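Local coordinates for DNA-binding protein Sso10a-2 (Sulfolobus solfataricus, PDB 4HW0) that binds DNA, probably through its winged-helix domain, and, as a dimer joined by an antiparallel coiled coil, probably helps compact and organise archaeal chromatin, at residues M11-F15 with I78-I82; V49-N55 with Y65-G71. One frame throughout, in Å; residues are numbered along the deposited sequence.

Contact 1 (M11-F15 with I78-I82); sequences MEIMF and IEEFI
Ile78 lodges against the backbone and the CB atoms of the 11-15 turn: its CD1 lies 3.4 Å from Met11 O and its CG2 3.6 Å from Phe15 CB. Its branches part to do this. CG2, anti to the backbone N, meets Phe15 CB, while CG1, beside that N, carries CD1 to Met14 CB, 4.0 Å away. This is the tight part of the contact, and Val95 of the second subunit packs on Ile78 as well. Next to it Met11, a selenomethionine, runs out extended and sets its SE over the face of the Phe81 ring, 4.4 Å from the centroid and 4° off the normal, a Met-aromatic contact. Val95 of the second subunit also touches Met11, and Leu88 of that subunit touches Phe81.

The other side is looser and more polar. With CG anti to the backbone N (chi1 171°), the Phe15 ring lies obliquely between Glu79 and Ile82, its CE1 3.7 Å from Glu79 CB and its CD2 4.0 Å from Ile82 CD1. Ile82 CD1 also reaches Glu12 CG, the two chains crossing at about a right angle. Both carboxylates find their charge partners elsewhere, Glu12 at Arg85 and Glu79 at Arg75. A leucine in place of Phe15 would probably lose the ring's contact with the Glu79 chain and leave Ile82 CD1 less well packed.

The helices run at 128° to each other, with segment axes 9.8 Å apart, and the two segments meet without hydrogen bonds or salt bridges between them, through van der Waals packing and one Met-aromatic contact. The chemistry thus implies that shape and burial hold helix 10-18 to the long coiled-coil helix.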
HETATM    1  N   MSE A  11       2.588  -2.434  13.311  1.00 35.73           N
HETATM    2  CA  MSE A  11       3.814  -2.859  12.657  1.00 34.48           C
HETATM    3  C   MSE A  11       4.831  -1.760  12.903  1.00 32.90           C
HETATM    4  O   MSE A  11       5.983  -1.969  13.317  1.00 33.02           O
HETATM    5  CB  MSE A  11       3.676  -3.207  11.146  1.00 35.50           C
HETATM    6  CG  MSE A  11       3.168  -4.639  11.039  1.00 38.31           C
HETATM    7 SE   MSE A  11       3.083  -5.055   9.106  0.82 35.65          SE
HETATM    8  CE  MSE A  11       2.091  -6.799   9.257  1.00 50.67           C
ATOM      9  N   GLU A  12       4.418  -0.562  12.665  1.00 31.08           N
ATOM     10  CA  GLU A  12       5.296   0.539  12.826  1.00 30.60           C
ATOM     11  C   GLU A  12       5.750   0.817  14.248  1.00 29.65           C
ATOM     12  O   GLU A  12       6.864   1.254  14.471  1.00 29.28           O
ATOM     13  CB  GLU A  12       4.659   1.745  12.220  1.00 32.24           C
ATOM     14  CG  GLU A  12       5.586   2.922  12.199  1.00 34.63           C
ATOM     15  CD  GLU A  12       5.044   4.019  11.281  1.00 37.04           C
ATOM     16  OE1 GLU A  12       3.912   3.878  10.690  1.00 33.64           O
ATOM     17  OE2 GLU A  12       5.788   4.998  11.206  1.00 38.51           O
ATOM     18  N   ILE A  13       4.876   0.622  15.226  1.00 28.78           N
ATOM     19  CA  ILE A  13       5.325   0.766  16.595  1.00 28.90           C
ATOM     20  C   ILE A  13       6.384  -0.259  16.883  1.00 26.05           C
ATOM     21  O   ILE A  13       7.349  -0.015  17.533  1.00 24.03           O
ATOM     22  CB  ILE A  13       4.104   0.668  17.572  1.00 32.35           C
ATOM     23  CG1 ILE A  13       3.294   1.947  17.466  1.00 34.98           C
ATOM     24  CG2 ILE A  13       4.547   0.558  19.026  1.00 33.05           C
ATOM     25  CD1 ILE A  13       1.894   1.838  18.050  1.00 37.77           C
HETATM   26  N   MSE A  14       6.130  -1.499  16.445  1.00 25.10           N
HETATM   27  CA  MSE A  14       7.116  -2.541  16.665  1.00 25.30           C
HETATM   28  C   MSE A  14       8.446  -2.189  16.074  1.00 25.04           C
HETATM   29  O   MSE A  14       9.492  -2.438  16.657  1.00 25.68           O
HETATM   30  CB  MSE A  14       6.592  -3.869  16.083  1.00 24.93           C
HETATM   31  CG  MSE A  14       5.442  -4.436  16.821  1.00 25.59           C
HETATM   32 SE   MSE A  14       4.968  -6.221  16.080  1.00 29.41          SE
HETATM   33  CE  MSE A  14       4.305  -7.035  17.689  1.00 29.47           C
ATOM     34  N   PHE A  15       8.445  -1.641  14.874  1.00 26.47           N
ATOM     35  CA  PHE A  15       9.671  -1.199  14.230  1.00 25.59           C
ATOM     36  C   PHE A  15      10.362  -0.168  15.084  1.00 27.65           C
ATOM     37  O   PHE A  15      11.580  -0.238  15.284  1.00 25.89           O
ATOM     38  CB  PHE A  15       9.417  -0.649  12.820  1.00 28.01           C
ATOM     39  CG  PHE A  15      10.606   0.010  12.182  1.00 29.57           C
ATOM     40  CD1 PHE A  15      11.652  -0.736  11.728  1.00 31.46           C
ATOM     41  CD2 PHE A  15      10.673   1.364  12.033  1.00 34.66           C
ATOM     42  CE1 PHE A  15      12.794  -0.151  11.148  1.00 33.85           C
ATOM     43  CE2 PHE A  15      11.747   1.962  11.379  1.00 37.45           C
ATOM     44  CZ  PHE A  15      12.838   1.192  10.961  1.00 36.77           C
ATOM     45  N   ILE A  78       9.782  -4.988   8.494  1.00 23.62           N
ATOM     46  CA  ILE A  78       8.877  -3.864   8.729  1.00 24.52           C
ATOM     47  C   ILE A  78       9.414  -2.642   8.019  1.00 25.22           C
ATOM     48  O   ILE A  78       8.658  -1.870   7.434  1.00 24.52           O
ATOM     49  CB  ILE A  78       8.594  -3.591  10.188  1.00 24.92           C
ATOM     50  CG1 ILE A  78       7.961  -4.782  10.896  1.00 26.50           C
ATOM     51  CG2 ILE A  78       7.611  -2.478  10.296  1.00 27.30           C
ATOM     52  CD1 ILE A  78       7.863  -4.702  12.413  1.00 26.92           C
ATOM     53  N   GLU A  79      10.709  -2.437   8.101  1.00 27.26           N
ATOM     54  CA  GLU A  79      11.319  -1.259   7.445  1.00 29.27           C
ATOM     55  C   GLU A  79      10.971  -1.258   5.955  1.00 29.71           C
ATOM     56  O   GLU A  79      10.632  -0.227   5.376  1.00 26.91           O
ATOM     57  CB  GLU A  79      12.829  -1.275   7.671  1.00 31.89           C
ATOM     58  CG  GLU A  79      13.484  -0.001   7.167  1.00 37.29           C
ATOM     59  CD  GLU A  79      14.946   0.093   7.563  1.00 42.57           C
ATOM     60  OE1 GLU A  79      15.622  -0.958   7.599  1.00 45.59           O
ATOM     61  OE2 GLU A  79      15.406   1.248   7.819  1.00 50.78           O
ATOM     62  N   GLU A  80      11.121  -2.434   5.337  1.00 29.48           N
ATOM     63  CA  GLU A  80      10.855  -2.621   3.918  1.00 30.38           C
ATOM     64  C   GLU A  80       9.374  -2.342   3.611  1.00 28.38           C
ATOM     65  O   GLU A  80       9.056  -1.617   2.656  1.00 27.38           O
ATOM     66  CB  GLU A  80      11.402  -3.964   3.478  1.00 36.77           C
ATOM     67  CG  GLU A  80      11.154  -4.248   2.004  1.00 45.20           C
ATOM     68  CD  GLU A  80      11.937  -3.328   1.011  1.00 50.60           C
ATOM     69  OE1 GLU A  80      12.698  -2.429   1.459  1.00 51.54           O
ATOM     70  OE2 GLU A  80      11.813  -3.567  -0.232  1.00 56.54           O
ATOM     71  N   PHE A  81       8.461  -2.816   4.482  1.00 27.86           N
ATOM     72  CA  PHE A  81       7.016  -2.530   4.358  1.00 27.72           C
ATOM     73  C   PHE A  81       6.734  -1.027   4.369  1.00 28.46           C
ATOM     74  O   PHE A  81       5.985  -0.486   3.538  1.00 27.89           O
ATOM     75  CB  PHE A  81       6.207  -3.279   5.444  1.00 29.45           C
ATOM     76  CG  PHE A  81       4.782  -2.848   5.538  1.00 29.87           C
ATOM     77  CD1 PHE A  81       4.424  -1.726   6.307  1.00 30.82           C
ATOM     78  CD2 PHE A  81       3.813  -3.493   4.842  1.00 30.56           C
ATOM     79  CE1 PHE A  81       3.110  -1.303   6.357  1.00 31.92           C
ATOM     80  CE2 PHE A  81       2.496  -3.086   4.906  1.00 33.00           C
ATOM     81  CZ  PHE A  81       2.141  -1.966   5.648  1.00 33.40           C
ATOM     82  N   ILE A  82       7.358  -0.351   5.308  1.00 26.26           N
ATOM     83  CA  ILE A  82       7.129   1.085   5.459  1.00 28.57           C
ATOM     84  C   ILE A  82       7.575   1.888   4.253  1.00 28.86           C
ATOM     85  O   ILE A  82       6.865   2.756   3.748  1.00 28.42           O
ATOM     86  CB  ILE A  82       7.817   1.565   6.752  1.00 29.05           C
ATOM     87  CG1 ILE A  82       7.032   1.060   7.948  1.00 29.33           C
ATOM     88  CG2 ILE A  82       7.946   3.089   6.783  1.00 31.44           C
ATOM     89  CD1 ILE A  82       7.817   1.205   9.232  1.00 30.70           C
TER

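Contact 2 (V49-N55 with Y65-G71)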
ATOM      1  N   VAL A  49       8.336 -10.254  22.829  1.00 24.27           N
ATOM      2  CA  VAL A  49       8.921 -11.448  23.536  1.00 24.48           C
ATOM      3  C   VAL A  49       8.189 -12.694  23.121  1.00 26.79           C
ATOM      4  O   VAL A  49       8.824 -13.730  22.756  1.00 27.11           O
ATOM      5  CB  VAL A  49       8.891 -11.265  25.075  1.00 24.26           C
ATOM      6  CG1 VAL A  49       9.324 -12.529  25.775  1.00 26.55           C
ATOM      7  CG2 VAL A  49       9.759 -10.050  25.518  1.00 24.23           C
ATOM      8  N   LYS A  50       6.871 -12.611  23.053  1.00 27.85           N
ATOM      9  CA  LYS A  50       6.074 -13.797  22.677  1.00 29.83           C
ATOM     10  C   LYS A  50       6.383 -14.287  21.307  1.00 31.20           C
ATOM     11  O   LYS A  50       6.428 -15.518  21.090  1.00 31.79           O
ATOM     12  CB  LYS A  50       4.602 -13.489  22.717  1.00 33.52           C
ATOM     13  CG  LYS A  50       4.011 -13.265  24.091  1.00 40.04           C
ATOM     14  CD  LYS A  50       4.134 -14.479  24.950  1.00 46.43           C
ATOM     15  CE  LYS A  50       3.083 -14.399  26.054  1.00 54.00           C
ATOM     16  NZ  LYS A  50       3.572 -13.635  27.239  1.00 56.98           N
ATOM     17  N   VAL A  51       6.544 -13.408  20.337  1.00 27.64           N
ATOM     18  CA  VAL A  51       6.843 -13.886  18.981  1.00 28.19           C
ATOM     19  C   VAL A  51       8.357 -14.119  18.744  1.00 28.71           C
ATOM     20  O   VAL A  51       8.752 -14.314  17.638  1.00 28.97           O
ATOM     21  CB  VAL A  51       6.296 -12.951  17.911  1.00 27.84           C
ATOM     22  CG1 VAL A  51       4.816 -12.799  18.085  1.00 29.31           C
ATOM     23  CG2 VAL A  51       6.977 -11.542  17.971  1.00 26.35           C
ATOM     24  N   GLY A  52       9.183 -13.987  19.776  1.00 28.31           N
ATOM     25  CA  GLY A  52      10.598 -14.347  19.687  1.00 28.86           C
ATOM     26  C   GLY A  52      11.492 -13.257  19.072  1.00 28.09           C
ATOM     27  O   GLY A  52      12.624 -13.540  18.675  1.00 27.39           O
ATOM     28  N   ALA A  53      11.005 -12.038  19.051  1.00 25.72           N
ATOM     29  CA  ALA A  53      11.782 -10.885  18.498  1.00 25.43           C
ATOM     30  C   ALA A  53      12.701 -10.257  19.533  1.00 24.53           C
ATOM     31  O   ALA A  53      13.738  -9.707  19.202  1.00 24.83           O
ATOM     32  CB  ALA A  53      10.846  -9.852  17.932  1.00 24.84           C
ATOM     33  N   LEU A  54      12.321 -10.391  20.797  1.00 25.61           N
ATOM     34  CA  LEU A  54      13.114  -9.945  21.942  1.00 25.93           C
ATOM     35  C   LEU A  54      13.205 -11.070  22.996  1.00 27.51           C
ATOM     36  O   LEU A  54      12.261 -11.778  23.196  1.00 26.19           O
ATOM     37  CB  LEU A  54      12.438  -8.723  22.613  1.00 25.28           C
ATOM     38  CG  LEU A  54      12.284  -7.449  21.828  1.00 25.35           C
ATOM     39  CD1 LEU A  54      11.524  -6.410  22.636  1.00 25.45           C
ATOM     40  CD2 LEU A  54      13.684  -6.945  21.402  1.00 26.74           C
ATOM     41  N   ASN A  55      14.355 -11.184  23.643  1.00 29.58           N
ATOM     42  CA  ASN A  55      14.517 -11.908  24.911  1.00 31.61           C
ATOM     43  C   ASN A  55      14.464 -10.930  26.086  1.00 30.82           C
ATOM     44  O   ASN A  55      14.852  -9.776  25.945  1.00 31.27           O
ATOM     45  CB  ASN A  55      15.839 -12.631  24.991  1.00 34.36           C
ATOM     46  CG  ASN A  55      15.943 -13.764  23.988  1.00 37.42           C
ATOM     47  OD1 ASN A  55      14.952 -14.420  23.666  1.00 39.12           O
ATOM     48  ND2 ASN A  55      17.124 -13.933  23.427  1.00 37.83           N
ATOM     49  N   TYR A  65      15.693  -5.891  27.559  1.00 31.74           N
ATOM     50  CA  TYR A  65      15.285  -6.662  26.396  1.00 31.10           C
ATOM     51  C   TYR A  65      16.413  -6.708  25.383  1.00 31.58           C
ATOM     52  O   TYR A  65      17.225  -5.748  25.245  1.00 31.53           O
ATOM     53  CB  TYR A  65      14.040  -6.052  25.789  1.00 30.03           C
ATOM     54  CG  TYR A  65      12.858  -6.007  26.699  1.00 29.71           C
ATOM     55  CD1 TYR A  65      12.677  -4.933  27.577  1.00 29.97           C
ATOM     56  CD2 TYR A  65      11.878  -6.974  26.640  1.00 29.46           C
ATOM     57  CE1 TYR A  65      11.582  -4.885  28.405  1.00 30.47           C
ATOM     58  CE2 TYR A  65      10.768  -6.919  27.466  1.00 28.87           C
ATOM     59  CZ  TYR A  65      10.645  -5.899  28.358  1.00 29.44           C
ATOM     60  OH  TYR A  65       9.529  -5.863  29.194  1.00 29.96           O
ATOM     61  N   GLU A  66      16.564  -7.843  24.753  1.00 29.76           N
ATOM     62  CA  GLU A  66      17.615  -7.992  23.763  1.00 32.28           C
ATOM     63  C   GLU A  66      17.047  -8.472  22.491  1.00 28.83           C
ATOM     64  O   GLU A  66      16.326  -9.463  22.497  1.00 28.39           O
ATOM     65  CB  GLU A  66      18.626  -9.049  24.134  1.00 38.11           C
ATOM     66  CG  GLU A  66      19.423  -8.693  25.312  1.00 49.97           C
ATOM     67  CD  GLU A  66      20.347  -9.876  25.705  1.00 61.49           C
ATOM     68  OE1 GLU A  66      20.593 -10.782  24.819  1.00 63.26           O
ATOM     69  OE2 GLU A  66      20.812  -9.867  26.885  1.00 63.74           O
ATOM     70  N   ILE A  67      17.428  -7.859  21.393  1.00 28.32           N
ATOM     71  CA  ILE A  67      16.867  -8.246  20.108  1.00 27.62           C
ATOM     72  C   ILE A  67      17.506  -9.554  19.728  1.00 29.66           C
ATOM     73  O   ILE A  67      18.692  -9.764  19.993  1.00 27.09           O
ATOM     74  CB  ILE A  67      17.071  -7.193  19.021  1.00 28.43           C
ATOM     75  CG1 ILE A  67      16.139  -7.445  17.807  1.00 26.81           C
ATOM     76  CG2 ILE A  67      18.535  -7.036  18.629  1.00 29.64           C
ATOM     77  CD1 ILE A  67      16.078  -6.226  16.859  1.00 26.53           C
ATOM     78  N   THR A  68      16.702 -10.415  19.125  1.00 28.38           N
ATOM     79  CA  THR A  68      17.165 -11.705  18.657  1.00 29.26           C
ATOM     80  C   THR A  68      17.404 -11.641  17.154  1.00 30.15           C
ATOM     81  O   THR A  68      17.060 -10.670  16.472  1.00 27.80           O
ATOM     82  CB  THR A  68      16.123 -12.767  18.902  1.00 28.57           C
ATOM     83  OG1 THR A  68      14.973 -12.514  18.101  1.00 27.53           O
ATOM     84  CG2 THR A  68      15.686 -12.771  20.379  1.00 28.82           C
ATOM     85  N   GLU A  69      17.992 -12.705  16.631  1.00 30.91           N
ATOM     86  CA  GLU A  69      18.171 -12.796  15.197  1.00 33.83           C
ATOM     87  C   GLU A  69      16.829 -12.675  14.488  1.00 31.46           C
ATOM     88  O   GLU A  69      16.682 -11.965  13.487  1.00 32.14           O
ATOM     89  CB  GLU A  69      18.902 -14.104  14.905  1.00 38.68           C
ATOM     90  CG  GLU A  69      18.855 -14.572  13.485  1.00 42.60           C
ATOM     91  CD  GLU A  69      19.964 -13.996  12.644  1.00 46.25           C
ATOM     92  OE1 GLU A  69      20.375 -12.831  12.905  1.00 48.20           O
ATOM     93  OE2 GLU A  69      20.436 -14.720  11.732  1.00 48.50           O
ATOM     94  N   LYS A  70      15.810 -13.351  15.014  1.00 29.31           N
ATOM     95  CA  LYS A  70      14.466 -13.260  14.416  1.00 27.76           C
ATOM     96  C   LYS A  70      13.919 -11.825  14.465  1.00 25.68           C
ATOM     97  O   LYS A  70      13.317 -11.325  13.547  1.00 24.16           O
ATOM     98  CB  LYS A  70      13.528 -14.222  15.134  1.00 28.30           C
ATOM     99  CG  LYS A  70      12.152 -14.275  14.534  1.00 28.68           C
ATOM    100  CD  LYS A  70      11.241 -15.316  15.237  1.00 28.57           C
ATOM    101  CE  LYS A  70       9.905 -15.241  14.576  1.00 28.24           C
ATOM    102  NZ  LYS A  70       8.878 -15.936  15.395  1.00 28.55           N
ATOM    103  N   GLY A  71      14.192 -11.176  15.568  1.00 25.79           N
ATOM    104  CA  GLY A  71      13.836  -9.727  15.783  1.00 25.39           C
ATOM    105  C   GLY A  71      14.509  -8.783  14.829  1.00 25.36           C
ATOM    106  O   GLY A  71      13.916  -7.831  14.369  1.00 25.08           O
TER
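Asn55 and Glu66 form an antiparallel hydrogen-bonded pair, Asn55 N to Glu66 O at 2.9 Å and Glu66 N to Asn55 O at 2.8 Å, followed by the non-hydrogen-bonded pair Leu54-Ile67 and by the bond from Thr68 N to Ala53 O, whose donor sits 42° out of the carbonyl plane.

Thr68 then ties the turn to the start of helix 69-98. Its OG1, placed between backbone N and carbonyl carbon (chi1 66°), gives its proton to Gly52 O at 2.6 Å, in the carbonyl plane on a lone pair, and accepts from Gly71 N at 3.0 Å as the N-cap. Its CG2 meets the Asn55 amide, 3.6 Å from ND2. Lys70, fully extended, brings NZ to Val51 O at 2.8 Å, the donor tilted from that carbonyl's plane. Gly71 CA comes to 3.4 Å from Ala53 O, where a side chain would clash. On the face bearing Leu54 and Ile67, Leu54 CD2 lies by Ile67 and CD1 touches Tyr65 CB; from helix 38-50, Val49 CG2 meets the Tyr65 ring at its edge, in its plane. Leu18 of helix 10-18 packs on both Leu54 and Ile67.

Gly52, with positive phi, is the C-prime residue of a Schellman motif ending helix 38-50. A helix running straight into a two-stranded wing is characteristic of the winged-helix fold; here the wing leads on into the long helix 69-98 of the coiled coil.

Contacts 1 and 2 share helix 69-98: contact 2 fixes its first turn to the base of the wing, and contact 1 packs a point farther along it against helix 10-18. Their centres are 15 Å apart and their nearest atoms about 5 Å, without touching. Helix 38-50 bridges them, since Leu48 packs on Met14 of contact 1 and on Ala53 and Leu54 of contact 2. In sequence, contact 2 falls wholly between the two segments of contact 1. Both also meet the second subunit, through its Val95 at 78-82 and its Leu98 at 65-71, consistent with the winged-helix domain packing against the dimer's coiled coil.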